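Local coordinates for protein alpha-1,2-mannosidase (Bacteroides thetaiotaomicron, PDB 2WW2) that hydrolyses alpha-mannosidic linkages with inversion of configuration, as a calcium-dependent glycoside hydrolase of family GH92, at residues S81-A86 with V114-G119; I158-R163 with H206-A211; L341-Y346 with L388-M393; E535-G538 with P542-A545; Y652-P657 with G710-S715. One frame throughout, in Å; residues are numbered along the deposited sequence.

Contact 1: S81-A86 with V114-G119; sequences SIMPLA and VTFNNG
Ala86 and Asn118 make the nearest backbone approach of segments 81-86 and 114-119, and with CA to CA at 7.6 Å no direct hydrogen bond joins the two segments. Side chains and water bridge the interval instead. The methyl CE of Met83 rests 3.9 Å from CZ of Phe116 and 4.1 Å from CE1 of the same ring, which it meets obliquely. The two side chains arrive from opposite directions. Met83 gets there with CG anti to its backbone N (chi1 -176°) and a bend at the next bond (chi2 58°), so that its end comes nearer than its CB direction alone would bring it. Both strands belong to the antiparallel beta architecture of the N-terminal domain, grouped with the galactose mutarotase-like clan, yet they do not pair with each other: strand 60-67 pairs with 80-86 and also with 98-108, the partner of 111-116. Phe64 and Val98 pack round the methionine, and Val98 reaches Phe116 as well. Strand 111-116 leaves through a type I turn, Phe116 to Gly119, closed by Gly119 N bonding to Phe116 O. Asn118, on this turn, brings ND2 to 3.9 Å from CB of Ala86. One water accepts from Asn118 ND2 at 2.8 Å and from Ala86 N at 2.9 Å. A second accepts from Asn118 ND2 at 3.0 Å and donates to Ala86 O at 3.2 Å. The other amide atom, OD1, takes a hydrogen bond from Leu120 N, which probably helps to hold the amide in this orientation.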
# COMPACT_ATOMS: atom_id res chain seq x y z
N SER A 81 12.71 -20.61 -38.26
CA SER A 81 12.34 -19.26 -38.71
C SER A 81 12.82 -19.01 -40.12
O SER A 81 13.72 -19.69 -40.62
CB SER A 81 12.88 -18.16 -37.78
OG SER A 81 14.29 -18.05 -37.88
N ILE A 82 12.23 -18.01 -40.74
CA ILE A 82 12.60 -17.58 -42.07
C ILE A 82 12.81 -16.07 -41.96
O ILE A 82 12.02 -15.39 -41.32
CB ILE A 82 11.44 -17.86 -43.05
CG1 ILE A 82 11.30 -19.36 -43.32
CG2 ILE A 82 11.63 -17.10 -44.35
CD1 ILE A 82 9.97 -19.73 -43.99
N MET A 83 13.89 -15.55 -42.55
CA MET A 83 14.20 -14.13 -42.43
C MET A 83 14.74 -13.59 -43.75
O MET A 83 15.85 -13.90 -44.16
CB MET A 83 15.22 -13.87 -41.30
CG MET A 83 15.49 -12.40 -41.08
SD MET A 83 13.97 -11.47 -40.68
CE MET A 83 14.70 -9.88 -40.31
N PRO A 84 13.94 -12.77 -44.45
CA PRO A 84 14.51 -12.13 -45.63
C PRO A 84 15.46 -11.00 -45.21
O PRO A 84 15.24 -10.36 -44.17
CB PRO A 84 13.27 -11.60 -46.36
CG PRO A 84 12.23 -11.45 -45.31
CD PRO A 84 12.53 -12.46 -44.23
N LEU A 85 16.52 -10.77 -45.98
CA LEU A 85 17.50 -9.74 -45.65
C LEU A 85 17.90 -8.99 -46.92
O LEU A 85 18.02 -9.59 -47.99
CB LEU A 85 18.77 -10.37 -45.05
CG LEU A 85 18.68 -11.04 -43.67
CD1 LEU A 85 20.02 -11.72 -43.39
CD2 LEU A 85 18.33 -10.03 -42.54
N ALA A 86 18.15 -7.69 -46.79
CA ALA A 86 18.68 -6.93 -47.90
C ALA A 86 20.07 -6.47 -47.50
O ALA A 86 20.30 -6.10 -46.35
CB ALA A 86 17.79 -5.72 -48.19
N VAL A 114 5.30 -6.17 -42.57
CA VAL A 114 6.21 -5.17 -42.00
C VAL A 114 7.16 -4.69 -43.08
O VAL A 114 7.55 -5.46 -43.98
CB VAL A 114 6.97 -5.73 -40.77
CG1 VAL A 114 7.90 -6.88 -41.20
CG2 VAL A 114 7.77 -4.64 -40.05
N THR A 115 7.52 -3.41 -43.04
CA THR A 115 8.54 -2.87 -43.93
C THR A 115 9.67 -2.38 -43.05
O THR A 115 9.46 -1.58 -42.11
CB THR A 115 7.98 -1.72 -44.77
OG1 THR A 115 6.85 -2.20 -45.49
CG2 THR A 115 9.04 -1.17 -45.76
N PHE A 116 10.86 -2.90 -43.30
CA PHE A 116 12.02 -2.54 -42.50
C PHE A 116 12.52 -1.15 -42.87
O PHE A 116 12.12 -0.59 -43.89
CB PHE A 116 13.10 -3.62 -42.64
CG PHE A 116 12.64 -4.97 -42.14
CD1 PHE A 116 12.73 -5.27 -40.79
CD2 PHE A 116 12.08 -5.91 -43.01
CE1 PHE A 116 12.30 -6.50 -40.31
CE2 PHE A 116 11.65 -7.14 -42.54
CZ PHE A 116 11.75 -7.44 -41.18
N ASN A 117 13.37 -0.59 -42.02
CA ASN A 117 13.89 0.75 -42.29
C ASN A 117 14.64 0.80 -43.61
O ASN A 117 14.69 1.86 -44.25
CB ASN A 117 14.81 1.23 -41.14
CG ASN A 117 14.05 1.54 -39.84
OD1 ASN A 117 12.82 1.42 -39.77
ND2 ASN A 117 14.80 1.94 -38.80
N ASN A 118 15.23 -0.32 -44.04
CA ASN A 118 15.99 -0.33 -45.30
C ASN A 118 15.09 -0.49 -46.53
O ASN A 118 15.57 -0.57 -47.65
CB ASN A 118 17.07 -1.43 -45.29
CG ASN A 118 16.49 -2.83 -45.14
OD1 ASN A 118 15.29 -3.01 -45.28
ND2 ASN A 118 17.33 -3.82 -44.85
N GLY A 119 13.78 -0.55 -46.30
CA GLY A 119 12.82 -0.59 -47.39
C GLY A 119 12.37 -1.99 -47.78
O GLY A 119 11.46 -2.14 -48.59
O HOH W 1 17.24 -6.60 -44.28
O HOH W 2 20.18 -3.10 -45.23

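Contact 2: I158-R163 with H206-A211; sequences IEPEKR and HQTDVA
Ile158 N donates to Thr208 O at 2.7 Å, with an N-H...O angle of 162°. The bond lies at the margin of an antiparallel pairing in the beta-rich N-terminal domain, between strands 154-159 and 209-212, which continues through backbone bonding of Val210 with Ile156. At this margin the CA atoms of Ile158 and Thr208 stand 4.7 Å apart, but no return bond from Thr208 is made. What faces Ile158 O is carbon: CB of Thr208 lies 3.3 Å away. The two side chains also touch, CB of Ile158 to CB of Thr208 at 4.0 Å. Thr208 holds OG1 between its backbone N and carbonyl carbon (chi1 52°), which leaves CG2 anti to the carbonyl carbon. That methyl reaches Pro160, 4.1 Å from CD, with the two side chains crossing at about a right angle. Tyr195 of the adjoining strand 194-198 packs on both Pro160 and Thr208. Further along Ile158, CD1 comes to 4.0 Å from Gln207 O, a buried carbonyl oxygen without a polar partner in the model. After Glu159 the chain leaves the strand, Pro160 to Lys162 form a 3-10 turn, and Arg163 bonds through NH1 to Phe188 O. A salt-bridge network joins Glu159, Glu161 and Lys162. Its Glu161 arm is long, 3.9 Å between Lys162 NZ and Glu161 OE2, whereas Lys162 NZ lies 2.8 Å from Glu159 OE2 and meets that oxygen from above the carboxylate plane, 47° out of it.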
# COMPACT_ATOMS: atom_id res chain seq x y z
N ILE A 158 19.37 -28.12 -48.89
CA ILE A 158 18.95 -27.20 -49.94
C ILE A 158 19.01 -27.93 -51.26
O ILE A 158 19.94 -28.68 -51.51
CB ILE A 158 19.92 -26.00 -50.06
CG1 ILE A 158 20.17 -25.35 -48.70
CG2 ILE A 158 19.40 -24.96 -51.11
CD1 ILE A 158 21.21 -24.23 -48.73
N GLU A 159 18.00 -27.71 -52.11
CA GLU A 159 18.03 -28.22 -53.47
C GLU A 159 17.83 -27.03 -54.39
O GLU A 159 16.73 -26.77 -54.85
CB GLU A 159 16.93 -29.27 -53.67
CG GLU A 159 17.10 -30.47 -52.74
CD GLU A 159 16.04 -31.53 -52.95
OE1 GLU A 159 15.00 -31.50 -52.26
OE2 GLU A 159 16.23 -32.38 -53.84
N PRO A 160 18.92 -26.28 -54.62
CA PRO A 160 18.83 -24.99 -55.29
C PRO A 160 18.15 -25.10 -56.65
O PRO A 160 17.33 -24.24 -57.00
CB PRO A 160 20.29 -24.54 -55.44
CG PRO A 160 21.13 -25.76 -55.18
CD PRO A 160 20.31 -26.68 -54.32
N GLU A 161 18.48 -26.14 -57.40
CA GLU A 161 17.90 -26.31 -58.73
C GLU A 161 16.37 -26.51 -58.68
O GLU A 161 15.66 -26.12 -59.60
CB GLU A 161 18.62 -27.42 -59.55
CG GLU A 161 18.30 -28.87 -59.14
CD GLU A 161 18.82 -29.27 -57.75
OE1 GLU A 161 19.51 -28.48 -57.08
OE2 GLU A 161 18.54 -30.42 -57.33
N LYS A 162 15.87 -27.08 -57.59
CA LYS A 162 14.42 -27.22 -57.41
C LYS A 162 13.82 -26.05 -56.60
O LYS A 162 12.61 -26.00 -56.37
CB LYS A 162 14.08 -28.53 -56.71
CG LYS A 162 14.57 -29.78 -57.43
CD LYS A 162 13.68 -30.96 -57.08
CE LYS A 162 14.34 -32.26 -57.47
NZ LYS A 162 15.41 -32.56 -56.47
N ARG A 163 14.67 -25.13 -56.17
CA ARG A 163 14.20 -23.99 -55.36
C ARG A 163 13.54 -24.47 -54.07
O ARG A 163 12.62 -23.82 -53.57
CB ARG A 163 13.21 -23.14 -56.17
CG ARG A 163 13.83 -22.50 -57.42
CD ARG A 163 12.75 -21.82 -58.26
NE ARG A 163 11.96 -22.82 -58.97
CZ ARG A 163 10.64 -23.00 -58.84
NH1 ARG A 163 9.92 -22.23 -58.03
NH2 ARG A 163 10.05 -23.95 -59.57
N HIS A 206 28.09 -22.71 -50.95
CA HIS A 206 27.87 -23.82 -51.90
C HIS A 206 27.46 -25.13 -51.25
O HIS A 206 27.04 -26.06 -51.93
CB HIS A 206 29.11 -24.07 -52.79
CG HIS A 206 29.45 -22.93 -53.69
ND1 HIS A 206 30.38 -21.98 -53.35
CD2 HIS A 206 28.98 -22.59 -54.91
CE1 HIS A 206 30.49 -21.10 -54.33
NE2 HIS A 206 29.65 -21.44 -55.29
N GLN A 207 27.58 -25.24 -49.93
CA GLN A 207 27.15 -26.47 -49.28
C GLN A 207 25.63 -26.50 -49.18
O GLN A 207 25.00 -25.46 -48.98
CB GLN A 207 27.78 -26.61 -47.91
CG GLN A 207 29.27 -26.78 -48.00
CD GLN A 207 29.80 -27.68 -46.92
OE1 GLN A 207 30.95 -27.55 -46.49
NE2 GLN A 207 28.96 -28.60 -46.46
N THR A 208 25.05 -27.68 -49.30
CA THR A 208 23.60 -27.79 -49.37
C THR A 208 23.04 -28.74 -48.31
O THR A 208 21.82 -28.96 -48.25
CB THR A 208 23.17 -28.29 -50.77
OG1 THR A 208 23.90 -29.49 -51.06
CG2 THR A 208 23.50 -27.28 -51.85
N ASP A 209 23.90 -29.31 -47.47
CA ASP A 209 23.41 -30.26 -46.49
C ASP A 209 24.15 -30.01 -45.19
O ASP A 209 25.38 -30.04 -45.17
CB ASP A 209 23.65 -31.69 -46.98
CG ASP A 209 22.93 -32.71 -46.14
OD1 ASP A 209 21.75 -32.49 -45.79
OD2 ASP A 209 23.53 -33.75 -45.84
N VAL A 210 23.42 -29.72 -44.11
CA VAL A 210 24.06 -29.44 -42.83
C VAL A 210 23.28 -30.10 -41.70
O VAL A 210 22.06 -30.24 -41.77
CB VAL A 210 24.23 -27.90 -42.60
CG1 VAL A 210 22.88 -27.20 -42.52
CG2 VAL A 210 25.07 -27.62 -41.35
N ALA A 211 23.99 -30.58 -40.68
CA ALA A 211 23.35 -31.08 -39.46
C ALA A 211 24.31 -30.78 -38.33
O ALA A 211 25.51 -31.09 -38.42
CB ALA A 211 23.07 -32.59 -39.56

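Contact 3: L341-Y346 with L388-M393; sequences LFTLLY and LVDAWM
Two helices of the catalytic domain, an (alpha/alpha)6 barrel as in the six-hairpin clan to which the family belongs, meet where Thr343 of helix 338-345 faces Asp390 and Ala391 of helix 383-393. The CA atoms of Thr343 and Ala391 come within 6.1 Å, a close approach, consistent with a threonine facing an alanine here. The methyl group does the touching: CG2 of Thr343 lies 3.7 Å from OD2 of Asp390, 4.1 Å from CA of Ala391 and 4.3 Å from CB of Ala391. Asp390 comes in at about a right angle to the threonine, its CG turned anti to the backbone N (chi1 -175°). OG1 of Thr343 stands 3.8 Å from OD2 of Asp390, too far for a hydrogen bond. Each finds its polar partners outside the pair: OG1 bonds with Pro340 O and Lys394 NZ, while OD2 forms a salt bridge to the same lysine and OD1 accepts from Gly648 N. Thr354 of helix 347-364 packs against Ala391. The facing side chains therefore share Lys394 as a polar partner, with methyl packing beside it, and the carboxylate, gripped at both oxygens, is probably kept from rotating.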
# COMPACT_ATOMS: atom_id res chain seq x y z
N LEU A 341 -16.76 -21.92 -23.42
CA LEU A 341 -17.15 -21.20 -24.63
C LEU A 341 -17.19 -22.17 -25.83
O LEU A 341 -18.11 -22.10 -26.65
CB LEU A 341 -16.20 -20.01 -24.92
CG LEU A 341 -16.68 -19.08 -26.05
CD1 LEU A 341 -17.92 -18.30 -25.63
CD2 LEU A 341 -15.57 -18.08 -26.54
N PHE A 342 -16.20 -23.05 -25.95
CA PHE A 342 -16.23 -24.04 -27.03
C PHE A 342 -17.49 -24.91 -26.95
O PHE A 342 -18.16 -25.14 -27.96
CB PHE A 342 -14.97 -24.95 -27.06
CG PHE A 342 -13.66 -24.21 -27.20
CD1 PHE A 342 -13.60 -22.96 -27.84
CD2 PHE A 342 -12.48 -24.76 -26.71
CE1 PHE A 342 -12.37 -22.28 -27.97
CE2 PHE A 342 -11.26 -24.08 -26.82
CZ PHE A 342 -11.20 -22.83 -27.46
N THR A 343 -17.84 -25.39 -25.76
CA THR A 343 -19.00 -26.29 -25.67
C THR A 343 -20.25 -25.61 -26.17
O THR A 343 -21.19 -26.29 -26.60
CB THR A 343 -19.28 -26.80 -24.22
OG1 THR A 343 -19.61 -25.69 -23.38
CG2 THR A 343 -18.05 -27.54 -23.64
N LEU A 344 -20.29 -24.28 -26.11
CA LEU A 344 -21.50 -23.54 -26.49
C LEU A 344 -21.47 -23.17 -27.98
O LEU A 344 -22.38 -23.50 -28.73
CB LEU A 344 -21.62 -22.26 -25.65
CG LEU A 344 -22.83 -21.34 -25.93
CD1 LEU A 344 -24.13 -22.13 -25.82
CD2 LEU A 344 -22.83 -20.12 -24.98
N LEU A 345 -20.42 -22.46 -28.37
CA LEU A 345 -20.35 -21.88 -29.71
C LEU A 345 -19.53 -22.70 -30.73
O LEU A 345 -19.73 -22.54 -31.94
CB LEU A 345 -19.78 -20.47 -29.63
CG LEU A 345 -20.72 -19.38 -29.11
CD1 LEU A 345 -19.92 -18.12 -28.90
CD2 LEU A 345 -21.84 -19.10 -30.10
N TYR A 346 -18.64 -23.55 -30.24
CA TYR A 346 -17.76 -24.36 -31.09
C TYR A 346 -17.71 -25.82 -30.63
O TYR A 346 -16.63 -26.37 -30.41
CB TYR A 346 -16.35 -23.74 -31.11
CG TYR A 346 -16.37 -22.24 -31.36
CD1 TYR A 346 -16.42 -21.73 -32.67
CD2 TYR A 346 -16.38 -21.33 -30.31
CE1 TYR A 346 -16.48 -20.36 -32.91
CE2 TYR A 346 -16.43 -19.95 -30.54
CZ TYR A 346 -16.47 -19.48 -31.86
OH TYR A 346 -16.51 -18.12 -32.11
N LEU A 388 -14.06 -32.81 -19.57
CA LEU A 388 -14.86 -33.97 -19.93
C LEU A 388 -16.29 -33.86 -19.41
O LEU A 388 -17.26 -34.13 -20.12
CB LEU A 388 -14.20 -35.26 -19.42
CG LEU A 388 -12.83 -35.66 -20.00
CD1 LEU A 388 -12.33 -36.98 -19.35
CD2 LEU A 388 -12.95 -35.85 -21.50
N VAL A 389 -16.44 -33.50 -18.14
CA VAL A 389 -17.78 -33.54 -17.51
C VAL A 389 -18.65 -32.35 -17.96
O VAL A 389 -19.85 -32.50 -18.23
CB VAL A 389 -17.66 -33.58 -15.99
CG1 VAL A 389 -19.06 -33.44 -15.36
CG2 VAL A 389 -16.97 -34.90 -15.56
N ASP A 390 -18.04 -31.18 -18.06
CA ASP A 390 -18.79 -30.02 -18.54
C ASP A 390 -19.38 -30.33 -19.92
O ASP A 390 -20.57 -30.06 -20.19
CB ASP A 390 -17.92 -28.76 -18.58
CG ASP A 390 -18.72 -27.52 -18.96
OD1 ASP A 390 -19.68 -27.17 -18.21
OD2 ASP A 390 -18.42 -26.90 -20.01
N ALA A 391 -18.55 -30.91 -20.80
CA ALA A 391 -19.00 -31.26 -22.15
C ALA A 391 -20.10 -32.31 -22.08
O ALA A 391 -21.14 -32.17 -22.72
CB ALA A 391 -17.84 -31.77 -23.00
N TRP A 392 -19.88 -33.33 -21.27
CA TRP A 392 -20.84 -34.44 -21.17
C TRP A 392 -22.22 -33.93 -20.75
O TRP A 392 -23.24 -34.38 -21.29
CB TRP A 392 -20.33 -35.47 -20.17
CG TRP A 392 -21.08 -36.77 -20.21
CD1 TRP A 392 -22.19 -37.10 -19.48
CD2 TRP A 392 -20.78 -37.92 -21.01
NE1 TRP A 392 -22.59 -38.38 -19.77
CE2 TRP A 392 -21.73 -38.91 -20.71
CE3 TRP A 392 -19.78 -38.21 -21.94
CZ2 TRP A 392 -21.74 -40.17 -21.33
CZ3 TRP A 392 -19.78 -39.46 -22.56
CH2 TRP A 392 -20.75 -40.42 -22.24
N MET A 393 -22.24 -33.00 -19.80
CA MET A 393 -23.52 -32.55 -19.25
C MET A 393 -24.24 -31.62 -20.22
O MET A 393 -25.40 -31.28 -20.00
CB MET A 393 -23.33 -31.87 -17.91
CG MET A 393 -22.74 -32.80 -16.86
SD MET A 393 -23.67 -34.33 -16.70
CE MET A 393 -22.58 -35.25 -15.65

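Contact 4: E535-G538 with P542-A545; sequences ELMG and PMIA
Met537 and Met543 supply the apolar side of the junction between helices 530-537 and 540-551. SD of Met537 lies over the base of the other side chain, 3.8 Å from CG and 3.9 Å from CB of Met543. The terminal CE of Met543 returns to 4.0 Å from the same sulfur, because its chain runs out from a CG anti to the backbone N (chi1 -179°) and then bends at the last torsion (chi3 -89°). Leu533 lies against Met543, and Trp524 and Tyr485 against Met537. Backbone contacts make up the second group. Helix 530-537 ends in a Schellman motif at Gly538, whose phi is 102° and whose N donates to Glu535 O at 3.2 Å. Against this end packs the ring of Pro542, in the first turn of the next helix: CB is 3.2 Å from Met537 O, and CG is 3.6 Å from Gly538 C. Replacing Pro542 by alanine removes CG and CD, which lie along the carbonyl group of Gly538, and would probably leave a gap beside that helix end. With no hydrogen bond between the segments, the tight turn from helix to helix rests across this junction on sulfur, methylene and proline-ring packing.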
# COMPACT_ATOMS: atom_id res chain seq x y z
N GLU A 535 -22.50 -20.37 3.94
CA GLU A 535 -22.74 -20.97 5.25
C GLU A 535 -21.50 -20.86 6.13
O GLU A 535 -21.59 -20.53 7.31
CB GLU A 535 -23.12 -22.45 5.14
CG GLU A 535 -24.52 -22.70 4.64
CD GLU A 535 -24.80 -24.18 4.41
OE1 GLU A 535 -25.93 -24.50 4.00
OE2 GLU A 535 -23.88 -25.02 4.64
N LEU A 536 -20.34 -21.17 5.56
CA LEU A 536 -19.09 -21.02 6.28
C LEU A 536 -18.93 -19.56 6.74
O LEU A 536 -18.50 -19.31 7.86
CB LEU A 536 -17.90 -21.42 5.40
CG LEU A 536 -17.79 -22.91 5.06
CD1 LEU A 536 -16.60 -23.16 4.17
CD2 LEU A 536 -17.71 -23.77 6.32
N MET A 537 -19.26 -18.62 5.87
CA MET A 537 -19.04 -17.21 6.15
C MET A 537 -20.08 -16.62 7.11
O MET A 537 -19.96 -15.46 7.52
CB MET A 537 -19.03 -16.41 4.85
CG MET A 537 -17.83 -16.69 3.96
SD MET A 537 -17.86 -15.67 2.50
CE MET A 537 -16.28 -16.08 1.75
N GLY A 538 -21.10 -17.40 7.43
CA GLY A 538 -22.13 -16.95 8.36
C GLY A 538 -23.42 -16.50 7.70
O GLY A 538 -24.32 -16.01 8.37
N PRO A 542 -23.14 -11.77 5.41
CA PRO A 542 -21.69 -11.64 5.55
C PRO A 542 -20.94 -11.91 4.25
O PRO A 542 -19.88 -11.33 4.02
CB PRO A 542 -21.34 -12.72 6.58
CG PRO A 542 -22.58 -13.02 7.28
CD PRO A 542 -23.70 -12.78 6.32
N MET A 543 -21.47 -12.79 3.40
CA MET A 543 -20.82 -13.05 2.13
C MET A 543 -20.92 -11.85 1.19
O MET A 543 -19.94 -11.50 0.53
CB MET A 543 -21.37 -14.31 1.44
CG MET A 543 -20.64 -14.56 0.12
SD MET A 543 -21.26 -15.91 -0.87
CE MET A 543 -20.33 -17.27 -0.23
N ILE A 544 -22.09 -11.24 1.13
CA ILE A 544 -22.28 -10.04 0.34
C ILE A 544 -21.32 -8.93 0.79
O ILE A 544 -20.75 -8.19 -0.03
CB ILE A 544 -23.73 -9.53 0.45
CG1 ILE A 544 -24.68 -10.48 -0.29
CG2 ILE A 544 -23.83 -8.09 -0.05
CD1 ILE A 544 -26.15 -10.33 0.13
N ALA A 545 -21.12 -8.82 2.10
CA ALA A 545 -20.24 -7.80 2.66
C ALA A 545 -18.80 -8.04 2.25
O ALA A 545 -18.06 -7.11 1.95
CB ALA A 545 -20.35 -7.78 4.17

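Contact 5: Y652-P657 with G710-S715; sequences YAIGSP and GELNLS
Ile654 and Pro657 pack on Leu712 and Leu714, joining two beta-sheets of the catalytic domain: strand 651-654 is the middle of a three-stranded antiparallel sheet, and strand 710-717 lies inside a mixed sheet beside strands 671-675 and 685-691. The backbones stay well apart, 10.7 Å between CA of Ile654 and CA of Leu712 and 9.1 Å between CA of Pro657 and CA of Leu714, so the contact is made by side chains alone. The two leucines, alternate residues of one strand, point to the same face but differ in their first torsion (chi1 -177° in Leu712, -53° in Leu714), and with these settings Leu712 offers CD2 to Ile654 while Leu714 offers CD1 to Pro657. Ile654 keeps its longer branch extended (chi2 166°), which carries CD1 to 4.3 Å from CD2 of Leu712. Phe696 packs on both of these side chains, and Ile686 of strand 685-691 on both Ile654 and Leu714. Next to the proline, Ser656 turns to polar partners instead, its OG bonding with Pro684 O and Arg608 NH1. CD1 of Leu714 sets its methyl against the CG-CD side of the Pro657 ring, 3.7 Å from each of the two atoms.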
# COMPACT_ATOMS: atom_id res chain seq x y z
N TYR A 652 -25.42 -20.94 -16.89
CA TYR A 652 -24.59 -19.74 -16.98
C TYR A 652 -25.24 -18.64 -16.16
O TYR A 652 -26.41 -18.29 -16.40
CB TYR A 652 -24.49 -19.30 -18.46
CG TYR A 652 -23.99 -20.37 -19.41
CD1 TYR A 652 -22.65 -20.43 -19.78
CD2 TYR A 652 -24.87 -21.33 -19.92
CE1 TYR A 652 -22.20 -21.40 -20.64
CE2 TYR A 652 -24.42 -22.31 -20.77
CZ TYR A 652 -23.08 -22.33 -21.14
OH TYR A 652 -22.63 -23.31 -21.98
N ALA A 653 -24.51 -18.10 -15.17
CA ALA A 653 -25.04 -17.02 -14.35
C ALA A 653 -25.12 -15.74 -15.18
O ALA A 653 -24.22 -15.42 -15.95
CB ALA A 653 -24.17 -16.81 -13.09
N ILE A 654 -26.22 -15.02 -15.01
CA ILE A 654 -26.47 -13.79 -15.76
C ILE A 654 -25.74 -12.58 -15.13
O ILE A 654 -25.76 -12.37 -13.91
CB ILE A 654 -27.98 -13.56 -15.96
CG1 ILE A 654 -28.50 -14.64 -16.92
CG2 ILE A 654 -28.27 -12.14 -16.55
CD1 ILE A 654 -30.01 -14.77 -16.98
N GLY A 655 -25.05 -11.83 -15.97
CA GLY A 655 -24.39 -10.61 -15.52
C GLY A 655 -25.15 -9.44 -16.09
O GLY A 655 -26.30 -9.18 -15.71
N SER A 656 -24.53 -8.76 -17.05
CA SER A 656 -25.14 -7.64 -17.73
C SER A 656 -24.38 -7.49 -19.04
O SER A 656 -23.14 -7.43 -19.01
CB SER A 656 -25.00 -6.37 -16.87
OG SER A 656 -25.41 -5.23 -17.59
N PRO A 657 -25.10 -7.50 -20.18
CA PRO A 657 -24.47 -7.52 -21.50
C PRO A 657 -23.83 -6.16 -21.79
O PRO A 657 -24.29 -5.12 -21.27
CB PRO A 657 -25.65 -7.73 -22.45
CG PRO A 657 -26.82 -7.10 -21.73
CD PRO A 657 -26.56 -7.39 -20.26
N GLY A 710 -33.66 -18.74 -29.26
CA GLY A 710 -34.72 -17.91 -28.70
C GLY A 710 -34.18 -16.53 -28.41
O GLY A 710 -33.27 -16.05 -29.10
N GLU A 711 -34.71 -15.89 -27.37
CA GLU A 711 -34.33 -14.52 -27.07
C GLU A 711 -34.49 -14.17 -25.60
O GLU A 711 -35.55 -14.43 -25.00
CB GLU A 711 -35.14 -13.53 -27.92
CG GLU A 711 -34.78 -12.06 -27.64
CD GLU A 711 -35.33 -11.10 -28.69
OE1 GLU A 711 -35.75 -11.56 -29.77
OE2 GLU A 711 -35.35 -9.87 -28.43
N LEU A 712 -33.44 -13.58 -25.04
CA LEU A 712 -33.52 -12.94 -23.74
C LEU A 712 -33.58 -11.43 -23.98
O LEU A 712 -32.60 -10.83 -24.44
CB LEU A 712 -32.28 -13.28 -22.92
CG LEU A 712 -32.26 -12.73 -21.50
CD1 LEU A 712 -33.45 -13.27 -20.65
CD2 LEU A 712 -30.89 -13.02 -20.83
N ASN A 713 -34.73 -10.84 -23.68
CA ASN A 713 -35.00 -9.41 -23.94
C ASN A 713 -34.90 -8.62 -22.64
O ASN A 713 -35.77 -8.72 -21.78
CB ASN A 713 -36.39 -9.26 -24.57
CG ASN A 713 -36.80 -7.80 -24.82
OD1 ASN A 713 -36.08 -6.87 -24.50
ND2 ASN A 713 -37.97 -7.62 -25.40
N LEU A 714 -33.83 -7.82 -22.51
CA LEU A 714 -33.58 -7.10 -21.27
C LEU A 714 -33.97 -5.63 -21.38
O LEU A 714 -33.66 -4.98 -22.39
CB LEU A 714 -32.11 -7.22 -20.88
CG LEU A 714 -31.53 -8.62 -20.82
CD1 LEU A 714 -30.01 -8.56 -20.56
CD2 LEU A 714 -32.23 -9.41 -19.73
N SER A 715 -34.62 -5.11 -20.34
CA SER A 715 -34.89 -3.68 -20.21
C SER A 715 -33.85 -3.12 -19.25
O SER A 715 -33.88 -3.43 -18.05
CB SER A 715 -36.29 -3.44 -19.63
OG SER A 715 -37.28 -4.00 -20.48

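Overall arrangement
Contacts 3 and 5 are buried and contacts 1, 2 and 4 only partly so. Contacts 1 and 2 share the beta-rich N-terminal domain, with centres 22 Å apart, but differ in means: one spans non-paired strands with a methionine, a ring and two waters, the other continues an antiparallel strand pairing at its end through one backbone bond. The remaining three lie in the catalytic domain. Contact 5 joins sheets by aliphatic packing alone, contact 3 joins helices whose facing side chains share a lysine, and these two touch, Leu344 CB lying 3.9 Å from Tyr652 OH; that hydroxyl also bonds to Lys394. Contact 4 is a local helix junction, with Ala545 packing on Phe21 of a neighbouring subunit.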